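PDB 5LK6: Alpha/beta hydrolase fold-3 domain protein from Sulfolobus islandicus, which probably hydrolyses carboxylic ester bonds, as a thermostable lipase-like carboxylesterase of the alpha/beta hydrolase superfamily. Local coordinates for residues P5-L10 against N270-G275; E9-G14 against G195-R200; K29-L34 against F276-P281; E201-F206 against D244-Q249. One frame throughout, in Å; residues are numbered along the deposited sequence.

Contact 1 of 4, residues P5-L10 against N270-G275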
# COMPACT_ATOMS: atom_id res chain seq x y z
N PRO A 5 2.85 -6.69 -17.40
CA PRO A 5 2.51 -6.84 -18.84
C PRO A 5 1.42 -5.93 -19.38
O PRO A 5 1.58 -5.45 -20.48
CB PRO A 5 2.05 -8.30 -18.92
CG PRO A 5 3.05 -8.97 -17.97
CD PRO A 5 3.20 -8.01 -16.81
N ARG A 6 0.36 -5.67 -18.62
CA ARG A 6 -0.73 -4.81 -19.08
C ARG A 6 -0.14 -3.42 -19.46
O ARG A 6 -0.62 -2.75 -20.37
CB ARG A 6 -1.82 -4.68 -18.00
CG ARG A 6 -2.82 -5.83 -17.86
CD ARG A 6 -3.23 -6.27 -16.41
NE ARG A 6 -2.36 -7.37 -15.94
CZ ARG A 6 -2.68 -8.67 -15.73
NH1 ARG A 6 -3.95 -9.12 -15.87
NH2 ARG A 6 -1.68 -9.55 -15.37
N ILE A 7 0.87 -2.97 -18.71
CA ILE A 7 1.44 -1.64 -18.87
C ILE A 7 2.45 -1.62 -20.03
O ILE A 7 2.53 -0.65 -20.75
CB ILE A 7 2.08 -1.14 -17.54
CG1 ILE A 7 1.02 -1.13 -16.39
CG2 ILE A 7 2.74 0.23 -17.74
CD1 ILE A 7 1.58 -0.74 -15.03
N LYS A 8 3.18 -2.71 -20.25
CA LYS A 8 4.00 -2.85 -21.45
C LYS A 8 3.13 -2.81 -22.73
O LYS A 8 3.46 -2.10 -23.64
CB LYS A 8 4.88 -4.11 -21.41
CG LYS A 8 6.19 -3.95 -22.18
CD LYS A 8 7.13 -5.16 -22.07
CE LYS A 8 6.99 -6.08 -23.30
NZ LYS A 8 7.59 -7.45 -23.21
N GLU A 9 2.03 -3.57 -22.77
CA GLU A 9 1.05 -3.54 -23.86
C GLU A 9 0.63 -2.07 -24.04
O GLU A 9 0.58 -1.56 -25.16
CB GLU A 9 -0.21 -4.38 -23.53
CG GLU A 9 -0.72 -5.39 -24.57
CD GLU A 9 -0.49 -6.89 -24.17
OE1 GLU A 9 0.12 -7.61 -25.01
OE2 GLU A 9 -0.87 -7.36 -23.04
N LEU A 10 0.34 -1.39 -22.93
CA LEU A 10 -0.15 -0.03 -22.98
C LEU A 10 0.89 0.91 -23.59
O LEU A 10 0.59 1.66 -24.53
CB LEU A 10 -0.52 0.45 -21.60
CG LEU A 10 -1.37 1.68 -21.63
CD1 LEU A 10 -2.71 1.34 -22.26
CD2 LEU A 10 -1.52 2.21 -20.21
N ASN A 270 5.17 -1.78 -6.81
CA ASN A 270 5.89 -2.55 -7.84
C ASN A 270 5.21 -2.70 -9.24
O ASN A 270 3.98 -2.64 -9.37
CB ASN A 270 6.24 -3.90 -7.31
CG ASN A 270 7.17 -3.80 -6.12
OD1 ASN A 270 8.09 -2.96 -6.12
ND2 ASN A 270 6.93 -4.61 -5.09
N ASN A 271 6.05 -2.89 -10.25
CA ASN A 271 5.61 -3.23 -11.59
C ASN A 271 4.88 -2.08 -12.37
O ASN A 271 4.34 -2.36 -13.44
CB ASN A 271 4.71 -4.47 -11.57
CG ASN A 271 5.19 -5.54 -10.58
OD1 ASN A 271 4.54 -5.86 -9.56
ND2 ASN A 271 6.33 -6.09 -10.88
N VAL A 272 4.86 -0.85 -11.84
CA VAL A 272 4.12 0.25 -12.45
C VAL A 272 4.96 1.49 -12.68
O VAL A 272 6.15 1.59 -12.27
CB VAL A 272 2.87 0.67 -11.63
CG1 VAL A 272 1.92 -0.52 -11.44
CG2 VAL A 272 3.26 1.30 -10.31
N ILE A 273 4.32 2.43 -13.35
CA ILE A 273 4.98 3.62 -13.85
C ILE A 273 4.49 4.86 -13.13
O ILE A 273 3.49 4.86 -12.43
CB ILE A 273 4.74 3.78 -15.35
CG1 ILE A 273 3.25 3.69 -15.70
CG2 ILE A 273 5.49 2.70 -16.10
CD1 ILE A 273 2.90 4.36 -17.00
N HIS A 274 5.25 5.92 -13.30
CA HIS A 274 4.82 7.22 -12.81
C HIS A 274 3.44 7.57 -13.31
O HIS A 274 3.10 7.27 -14.40
CB HIS A 274 5.79 8.28 -13.33
CG HIS A 274 5.67 9.58 -12.62
ND1 HIS A 274 6.25 9.79 -11.38
CD2 HIS A 274 5.06 10.72 -12.96
CE1 HIS A 274 6.01 11.03 -11.01
NE2 HIS A 274 5.29 11.61 -11.95
N GLY A 275 2.65 8.24 -12.50
CA GLY A 275 1.33 8.74 -12.92
C GLY A 275 0.19 7.73 -12.92
O GLY A 275 -0.91 8.06 -13.37

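Contact 2 of 4, residues E9-G14 against G195-R200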
# COMPACT_ATOMS: atom_id res chain seq x y z
N GLU A 9 2.03 -3.57 -22.77
CA GLU A 9 1.05 -3.54 -23.86
C GLU A 9 0.63 -2.07 -24.04
O GLU A 9 0.58 -1.56 -25.16
CB GLU A 9 -0.21 -4.38 -23.53
CG GLU A 9 -0.72 -5.39 -24.57
CD GLU A 9 -0.49 -6.89 -24.17
OE1 GLU A 9 0.12 -7.61 -25.01
OE2 GLU A 9 -0.87 -7.36 -23.04
N LEU A 10 0.34 -1.39 -22.93
CA LEU A 10 -0.15 -0.03 -22.98
C LEU A 10 0.89 0.91 -23.59
O LEU A 10 0.59 1.66 -24.53
CB LEU A 10 -0.52 0.45 -21.60
CG LEU A 10 -1.37 1.68 -21.63
CD1 LEU A 10 -2.71 1.34 -22.26
CD2 LEU A 10 -1.52 2.21 -20.21
N LEU A 11 2.13 0.85 -23.11
CA LEU A 11 3.15 1.72 -23.68
C LEU A 11 3.44 1.39 -25.16
O LEU A 11 3.68 2.30 -25.97
CB LEU A 11 4.43 1.68 -22.86
CG LEU A 11 4.32 2.11 -21.39
CD1 LEU A 11 5.66 1.85 -20.75
CD2 LEU A 11 3.95 3.57 -21.29
N GLU A 12 3.41 0.10 -25.49
CA GLU A 12 3.78 -0.33 -26.84
C GLU A 12 2.74 0.11 -27.84
O GLU A 12 3.06 0.34 -28.96
CB GLU A 12 4.08 -1.84 -26.94
CG GLU A 12 5.58 -2.14 -26.78
CD GLU A 12 5.93 -3.53 -26.23
OE1 GLU A 12 5.03 -4.44 -26.18
OE2 GLU A 12 7.14 -3.70 -25.84
N SER A 13 1.52 0.35 -27.40
CA SER A 13 0.50 0.85 -28.30
C SER A 13 0.45 2.38 -28.36
O SER A 13 -0.60 2.92 -28.71
CB SER A 13 -0.84 0.32 -27.85
OG SER A 13 -1.24 1.07 -26.73
N GLY A 14 1.52 3.09 -27.99
CA GLY A 14 1.59 4.56 -28.09
C GLY A 14 0.89 5.44 -27.05
O GLY A 14 0.70 6.66 -27.27
N GLY A 195 11.49 5.52 -21.80
CA GLY A 195 10.59 4.41 -22.06
C GLY A 195 9.58 4.03 -20.97
O GLY A 195 8.86 3.06 -21.15
N PHE A 196 9.48 4.78 -19.88
CA PHE A 196 8.50 4.47 -18.85
C PHE A 196 7.56 5.63 -18.59
O PHE A 196 7.24 5.95 -17.46
CB PHE A 196 9.25 4.04 -17.58
CG PHE A 196 10.07 2.77 -17.74
CD1 PHE A 196 11.37 2.84 -18.14
CD2 PHE A 196 9.52 1.55 -17.52
CE1 PHE A 196 12.16 1.69 -18.26
CE2 PHE A 196 10.30 0.41 -17.64
CZ PHE A 196 11.62 0.47 -18.02
N PHE A 197 7.14 6.27 -19.66
CA PHE A 197 6.07 7.22 -19.68
C PHE A 197 6.54 8.59 -19.22
O PHE A 197 6.38 9.54 -19.95
CB PHE A 197 4.85 6.69 -18.95
CG PHE A 197 3.63 7.59 -19.07
CD1 PHE A 197 2.85 7.58 -20.22
CD2 PHE A 197 3.27 8.45 -18.03
CE1 PHE A 197 1.74 8.39 -20.31
CE2 PHE A 197 2.17 9.27 -18.15
CZ PHE A 197 1.42 9.26 -19.29
N LEU A 198 7.06 8.72 -18.02
CA LEU A 198 7.75 9.92 -17.60
C LEU A 198 9.24 9.68 -17.92
O LEU A 198 9.81 8.67 -17.50
CB LEU A 198 7.51 10.27 -16.12
CG LEU A 198 8.36 11.40 -15.55
CD1 LEU A 198 7.96 12.72 -16.17
CD2 LEU A 198 8.29 11.49 -14.03
N THR A 199 9.84 10.62 -18.66
CA THR A 199 11.23 10.56 -19.10
C THR A 199 12.06 11.68 -18.55
O THR A 199 11.53 12.71 -18.15
CB THR A 199 11.35 10.66 -20.64
OG1 THR A 199 11.01 11.97 -21.13
CG2 THR A 199 10.48 9.65 -21.27
N ARG A 200 13.36 11.47 -18.56
CA ARG A 200 14.28 12.49 -18.13
C ARG A 200 14.07 13.77 -18.99
O ARG A 200 14.06 14.87 -18.44
CB ARG A 200 15.73 12.01 -18.21
CG ARG A 200 16.73 12.70 -17.28
CD ARG A 200 18.10 12.63 -17.93
NE ARG A 200 19.24 12.59 -16.98
CZ ARG A 200 20.11 11.56 -16.81
NH1 ARG A 200 20.02 10.37 -17.49
NH2 ARG A 200 21.10 11.76 -15.91

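Contact 3 of 4, residues K29-L34 against F276-P281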
# COMPACT_ATOMS: atom_id res chain seq x y z
N LYS A 29 -4.08 19.37 -23.92
CA LYS A 29 -5.26 18.75 -24.48
C LYS A 29 -5.06 17.23 -24.36
O LYS A 29 -5.94 16.52 -23.82
CB LYS A 29 -5.65 19.30 -25.89
CG LYS A 29 -6.63 18.47 -26.78
CD LYS A 29 -7.86 19.21 -27.43
CE LYS A 29 -7.55 20.27 -28.51
NZ LYS A 29 -7.63 19.73 -29.90
N ILE A 30 -3.91 16.73 -24.80
CA ILE A 30 -3.67 15.28 -24.77
C ILE A 30 -3.78 14.71 -23.33
O ILE A 30 -4.40 13.64 -23.15
CB ILE A 30 -2.34 14.89 -25.44
CG1 ILE A 30 -2.45 15.15 -26.93
CG2 ILE A 30 -2.00 13.42 -25.15
CD1 ILE A 30 -1.13 15.05 -27.66
N PHE A 31 -3.25 15.41 -22.31
CA PHE A 31 -3.36 14.89 -20.96
C PHE A 31 -4.81 14.95 -20.44
O PHE A 31 -5.25 13.99 -19.80
CB PHE A 31 -2.38 15.56 -20.00
CG PHE A 31 -2.58 15.15 -18.58
CD1 PHE A 31 -2.01 13.97 -18.11
CD2 PHE A 31 -3.41 15.89 -17.75
CE1 PHE A 31 -2.24 13.55 -16.82
CE2 PHE A 31 -3.67 15.47 -16.47
CZ PHE A 31 -3.07 14.30 -16.00
N ARG A 32 -5.52 16.06 -20.68
CA ARG A 32 -6.99 16.17 -20.45
C ARG A 32 -7.76 14.97 -21.01
O ARG A 32 -8.59 14.46 -20.29
CB ARG A 32 -7.64 17.41 -21.10
CG ARG A 32 -7.89 18.61 -20.23
CD ARG A 32 -9.13 19.40 -20.65
NE ARG A 32 -9.24 20.62 -19.82
CZ ARG A 32 -10.35 21.17 -19.28
NH1 ARG A 32 -11.59 20.64 -19.44
NH2 ARG A 32 -10.21 22.30 -18.56
N GLN A 33 -7.49 14.58 -22.27
CA GLN A 33 -8.18 13.46 -22.91
C GLN A 33 -7.88 12.16 -22.22
O GLN A 33 -8.79 11.39 -21.96
CB GLN A 33 -7.77 13.25 -24.35
CG GLN A 33 -8.53 14.04 -25.39
CD GLN A 33 -7.73 14.36 -26.71
OE1 GLN A 33 -6.61 13.82 -27.01
NE2 GLN A 33 -8.31 15.28 -27.48
N LEU A 34 -6.60 11.87 -21.98
CA LEU A 34 -6.22 10.62 -21.30
C LEU A 34 -6.82 10.46 -19.88
O LEU A 34 -7.19 9.36 -19.50
CB LEU A 34 -4.70 10.46 -21.23
CG LEU A 34 -4.02 10.28 -22.59
CD1 LEU A 34 -2.51 10.14 -22.36
CD2 LEU A 34 -4.57 9.11 -23.41
N PHE A 276 0.43 6.52 -12.42
CA PHE A 276 -0.53 5.44 -12.52
C PHE A 276 -1.91 5.68 -11.85
O PHE A 276 -2.88 5.08 -12.28
CB PHE A 276 0.09 4.07 -12.11
CG PHE A 276 0.31 3.87 -10.61
CD1 PHE A 276 1.40 4.42 -9.96
CD2 PHE A 276 -0.54 3.04 -9.89
CE1 PHE A 276 1.60 4.22 -8.62
CE2 PHE A 276 -0.35 2.84 -8.52
CZ PHE A 276 0.73 3.45 -7.88
N LEU A 277 -2.01 6.53 -10.82
CA LEU A 277 -3.32 6.86 -10.23
C LEU A 277 -4.24 7.61 -11.22
O LEU A 277 -5.44 7.45 -11.15
CB LEU A 277 -3.20 7.67 -8.93
CG LEU A 277 -2.90 6.86 -7.67
CD1 LEU A 277 -1.46 6.38 -7.65
CD2 LEU A 277 -3.23 7.69 -6.42
N SER A 278 -3.67 8.44 -12.11
CA SER A 278 -4.48 9.18 -13.07
C SER A 278 -5.16 8.21 -14.07
O SER A 278 -6.19 8.55 -14.68
CB SER A 278 -3.64 10.27 -13.79
OG SER A 278 -3.12 11.26 -12.92
N PHE A 279 -4.59 7.00 -14.21
CA PHE A 279 -5.06 6.02 -15.18
C PHE A 279 -5.50 4.76 -14.50
O PHE A 279 -5.34 3.64 -15.03
CB PHE A 279 -3.97 5.75 -16.21
CG PHE A 279 -3.37 7.00 -16.69
CD1 PHE A 279 -4.14 7.92 -17.32
CD2 PHE A 279 -2.04 7.33 -16.38
CE1 PHE A 279 -3.59 9.15 -17.71
CE2 PHE A 279 -1.48 8.54 -16.77
CZ PHE A 279 -2.26 9.46 -17.44
N PHE A 280 -6.17 4.96 -13.36
CA PHE A 280 -6.67 3.84 -12.57
C PHE A 280 -7.60 2.86 -13.30
O PHE A 280 -7.58 1.71 -12.95
CB PHE A 280 -7.28 4.30 -11.23
CG PHE A 280 -8.55 5.13 -11.36
CD1 PHE A 280 -9.79 4.52 -11.51
CD2 PHE A 280 -8.50 6.52 -11.25
CE1 PHE A 280 -10.95 5.29 -11.60
CE2 PHE A 280 -9.64 7.29 -11.34
CZ PHE A 280 -10.87 6.68 -11.52
N PRO A 281 -8.38 3.29 -14.32
CA PRO A 281 -9.18 2.28 -15.04
C PRO A 281 -8.37 1.30 -15.86
O PRO A 281 -8.79 0.18 -16.01
CB PRO A 281 -10.09 3.11 -15.96
CG PRO A 281 -10.02 4.49 -15.46
CD PRO A 281 -8.66 4.64 -14.85
O HOH W 1 -7.80 8.15 -16.86

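Contact 4 of 4, residues E201-F206 against D244-Q249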
# COMPACT_ATOMS: atom_id res chain seq x y z
N GLU A 201 13.87 13.62 -20.30
CA GLU A 201 13.61 14.76 -21.16
C GLU A 201 12.37 15.48 -20.68
O GLU A 201 12.35 16.70 -20.71
CB GLU A 201 13.47 14.37 -22.64
CG GLU A 201 14.78 14.47 -23.39
CD GLU A 201 14.69 14.03 -24.85
OE1 GLU A 201 13.61 14.26 -25.48
OE2 GLU A 201 15.74 13.46 -25.33
N HIS A 202 11.34 14.73 -20.24
CA HIS A 202 10.15 15.40 -19.75
C HIS A 202 10.50 16.23 -18.50
O HIS A 202 10.11 17.38 -18.36
CB HIS A 202 9.01 14.50 -19.39
CG HIS A 202 8.44 13.68 -20.49
ND1 HIS A 202 8.79 13.81 -21.82
CD2 HIS A 202 7.54 12.68 -20.44
CE1 HIS A 202 8.15 12.91 -22.54
NE2 HIS A 202 7.39 12.21 -21.72
N ILE A 203 11.23 15.63 -17.57
CA ILE A 203 11.55 16.34 -16.34
C ILE A 203 12.30 17.63 -16.67
O ILE A 203 11.96 18.69 -16.13
CB ILE A 203 12.35 15.44 -15.37
CG1 ILE A 203 11.45 14.27 -14.88
CG2 ILE A 203 12.87 16.24 -14.17
CD1 ILE A 203 12.22 13.03 -14.47
N GLU A 204 13.28 17.54 -17.59
CA GLU A 204 14.06 18.70 -18.03
C GLU A 204 13.18 19.77 -18.68
O GLU A 204 13.26 20.95 -18.33
CB GLU A 204 15.23 18.28 -18.92
CG GLU A 204 16.38 17.70 -18.08
CD GLU A 204 17.46 16.89 -18.83
OE1 GLU A 204 17.36 16.65 -20.07
OE2 GLU A 204 18.42 16.45 -18.12
N TRP A 205 12.27 19.34 -19.55
CA TRP A 205 11.34 20.24 -20.21
C TRP A 205 10.42 21.01 -19.24
O TRP A 205 10.34 22.23 -19.29
CB TRP A 205 10.50 19.49 -21.21
CG TRP A 205 9.69 20.46 -22.05
CD1 TRP A 205 10.08 21.10 -23.21
CD2 TRP A 205 8.37 20.91 -21.77
NE1 TRP A 205 9.07 21.92 -23.65
CE2 TRP A 205 8.01 21.80 -22.79
CE3 TRP A 205 7.45 20.62 -20.78
CZ2 TRP A 205 6.76 22.41 -22.83
CZ3 TRP A 205 6.21 21.21 -20.84
CH2 TRP A 205 5.88 22.11 -21.84
N PHE A 206 9.81 20.30 -18.31
CA PHE A 206 9.07 20.96 -17.26
C PHE A 206 9.88 22.00 -16.50
O PHE A 206 9.40 23.07 -16.21
CB PHE A 206 8.49 19.95 -16.27
CG PHE A 206 7.38 19.11 -16.82
CD1 PHE A 206 6.29 19.69 -17.42
CD2 PHE A 206 7.41 17.71 -16.70
CE1 PHE A 206 5.25 18.89 -17.95
CE2 PHE A 206 6.38 16.91 -17.21
CZ PHE A 206 5.30 17.50 -17.86
N ASP A 244 10.08 4.13 -12.37
CA ASP A 244 9.84 5.56 -12.38
C ASP A 244 11.14 6.27 -12.08
O ASP A 244 11.76 6.04 -11.03
CB ASP A 244 8.74 5.90 -11.33
CG ASP A 244 8.48 7.43 -11.19
OD1 ASP A 244 9.10 8.32 -11.87
OD2 ASP A 244 7.59 7.76 -10.35
N PRO A 245 11.57 7.17 -12.98
CA PRO A 245 12.84 7.87 -12.68
C PRO A 245 12.84 8.62 -11.34
O PRO A 245 13.92 8.82 -10.75
CB PRO A 245 12.98 8.88 -13.83
CG PRO A 245 11.61 8.98 -14.46
CD PRO A 245 10.96 7.65 -14.22
N LEU A 246 11.66 9.06 -10.90
CA LEU A 246 11.52 9.78 -9.64
C LEU A 246 11.41 8.88 -8.39
O LEU A 246 11.22 9.36 -7.27
CB LEU A 246 10.35 10.75 -9.69
CG LEU A 246 10.42 11.86 -10.74
CD1 LEU A 246 9.20 12.75 -10.62
CD2 LEU A 246 11.65 12.73 -10.70
N ARG A 247 11.56 7.59 -8.55
CA ARG A 247 11.45 6.69 -7.43
C ARG A 247 12.43 7.00 -6.31
O ARG A 247 12.03 7.12 -5.14
CB ARG A 247 11.69 5.25 -7.89
CG ARG A 247 11.37 4.24 -6.81
CD ARG A 247 11.73 2.90 -7.32
NE ARG A 247 13.16 2.80 -7.34
CZ ARG A 247 13.84 1.89 -8.01
NH1 ARG A 247 13.24 1.02 -8.81
NH2 ARG A 247 15.13 1.88 -7.91
N ASP A 248 13.72 7.02 -6.65
CA ASP A 248 14.74 6.97 -5.64
C ASP A 248 14.69 8.23 -4.83
O ASP A 248 14.85 8.17 -3.63
CB ASP A 248 16.14 6.74 -6.23
CG ASP A 248 16.36 5.27 -6.66
OD1 ASP A 248 15.49 4.41 -6.45
OD2 ASP A 248 17.43 4.99 -7.22
N GLN A 249 14.39 9.35 -5.46
CA GLN A 249 14.24 10.60 -4.69
C GLN A 249 13.03 10.64 -3.68
O GLN A 249 13.15 11.14 -2.51
CB GLN A 249 14.28 11.82 -5.63
CG GLN A 249 13.07 12.00 -6.50
CD GLN A 249 13.28 13.14 -7.47
OE1 GLN A 249 12.73 14.26 -7.33
NE2 GLN A 249 14.12 12.87 -8.46

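Contact 1 of 4, residues P5-L10 against N270-G275
Ile-7 joins helix 5-12 to Asn-271, Val-272 and Ile-273, on the turn of the alpha/beta hydrolase fold that leads to His-274, probably the triad histidine. The first turn of the helix, Pro-5 and Arg-6, also faces the second subunit: Pro-5 packs on Leu-258 of that subunit, and Arg-6 NH1 donates to its Gly-261 O. Arg-6 O also takes the N-H of Leu-10 at 3.1 Å, which keeps this part of the helix regular. At Ile-7 the helix turns to its own chain. CG2 lies anti to the backbone N and slides past the side chain of Ile-273, whose CG2 is 4.0 Å from Ile-7 CG2. The other branch runs out fully extended (chi2 176°), which carries its terminal methyl to the corner where the strand begins. An alanine at Ile-7 would lose both branches and is likely to leave a gap against Val-272 and Ile-273. Opposite Ile-7, Asn-271 is tied down from outside, its N by Glu-242 OE1 and its ND2 by Pro-2 O. Ile-7 CD1 reaches two atoms at once, Asn-271 O at 3.6 Å and Val-272 CG1 at 3.6 Å.

Contact 2 of 4, residues E9-G14 against G195-R200
Leu-11 and Phe-197 bring the two backbones closest, their CA atoms 7.4 Å apart, where the last turn of helix 5-12 faces the loop between helices 187-191 and 200-210. In this alpha/beta hydrolase fold the N-terminal helix thus packs on a loop whose Phe-197 side chain lies near, without touching, the probable Ser-His-Asp triad. The helix ends at Glu-12, and Ser-13 is the first residue to leave helical angles; Gly-14 follows with positive phi. The loop folds tightly: Gly-195 has backbone angles at which a CB would collide with the carbonyl O of the residue before, and Phe-197 sits at the centre of a classic gamma turn closed by Leu-198 N to Phe-196 O at 2.8 Å. Two residues further, Thr-199 is the N-cap of helix 200-210, its OG1 accepting from His-202 N.

Leu-11 supplies the side chain that bridges the gap, and its two methyls divide the work. CD1 comes up to Gly-195 O at 3.4 Å, and CD2 meets Phe-197 CB at 4.0 Å, while the two side chains cross at about a right angle. With its CG anti to the backbone N (chi1 -173°), Phe-197 sends its ring on beyond this touch, to meet the ring of Phe-15. Phe-196, which takes a minor share, points its CB away from the helix and is held by the rings of Tyr-192 and Tyr-243. Behind the contact, Ser-13 OG donates to Leu-10 O at 2.9 Å, tilted 28° from the carbonyl plane.

The seam is held by van der Waals contact alone, one methyl against a carbonyl oxygen, which gains no hydrogen bond from it, and the other against a CB.

Contact 3 of 4, residues K29-L34 against F276-P281
Phe-279 is met by both helix residues that reach the loop, Leu-34 and Phe-31. Leu-34 touches with its CB rather than its branched end, CB lying 3.9 Å from Phe-279 CE1. Phe-31, with CG anti to the backbone N (chi1 173°), extends its ring across the gap, and its CE1 approaches Phe-279 CZ at 4.1 Å as the two side chains cross at a slant. At the edge of the Phe-31 ring, near its plane, stands Ser-278 OG, 4.3 Å from CZ of Phe-31. A water lies 2.7 Å from Ser-278 O and is also close to Leu-34 O, well placed to link the two backbones.

These contacts join helix 24-36, in the N-terminal part of the chain, to the loop that leads from the region of the probable triad histidine to the C-terminal helix 285-302 of the alpha/beta hydrolase fold. The ring of Phe-279 is steadied from its own side: Ser-278 CB lies 3.9 Å above its plane, over its centre, and Phe-15 meets it edge-to-face. Replacing Phe-279 with an alanine would probably open a gap beneath Leu-34 and leave Phe-31 without its ring partner. The loop backbone is pinned by the bond from Phe-279 N to Phe-276 O at 3.2 Å. Further out, Leu-277 gives its N to Tyr-177 OH and packs its side chain on Ala-289 and Ile-293 of helix 285-302.

Contact 4 of 4, residues E201-F206 against D244-Q249
Asp-248 OD1 is gripped by two nitrogens of one guanidinium group: Arg-247 NE at 3.0 Å, nearly along the C-O axis, and Arg-247 NH2 at 2.9 Å, from the syn side. The oxygen lies close to the guanidinium plane, so the arginine holds it side-on in a salt bridge. Arg-247 NH1, the other terminal nitrogen, donates to Glu-242 O, and Asp-248 OD2 accepts from Ser-188 N. Just before the helix, Asp-244 OD1 accepts from Leu-246 N at 2.8 Å in an Asx turn, a fairly straight bond (N-H...O 158°) whose donor comes from above the carboxylate plane. A type I turn shapes the same stretch. The other carboxylate oxygen of Asp-244, OD2, bonds to His-274 ND1, consistent with a Ser-His-Asp triad.

This turn presents two apolar side chains to Ile-203. The Ile-203 side chain is extended (chi2 154°), which brings its CD1 to 3.8 Å from Leu-246 CD2 and 4.1 Å from Pro-245 CG. Leu-246 and Ile-203 slide past each other in opposite directions, whereas Pro-245 crosses at a slant. The contact thus sets one flank of helix 200-210 on the turn between strand 236-241 and helix 247-259, with Met-189 of helix 187-191 packed against Pro-245.

In the fold
Contacts 1, 3 and 4 are buried, whereas contact 2 lies at the surface. Contacts 1 and 2 share helix 5-12, which faces 270-275 with one turn and 195-200 with the next; 270-275 and 195-200 also touch, through Ile-273 and Phe-197. The Phe-197 ring in turn reaches Phe-279, so aromatic packing carries on from contact 2 into contact 3. Contact 1 alone borders the second subunit. No pair of segments is joined by a direct hydrogen bond; the touches are mostly apolar, with carbonyl oxygens met in contacts 1 and 2. Contact 3 adds a water between backbones. The polar bonds of contact 4 lie within 244-249 or run to third residues, and include Asp-244, probably the triad acid.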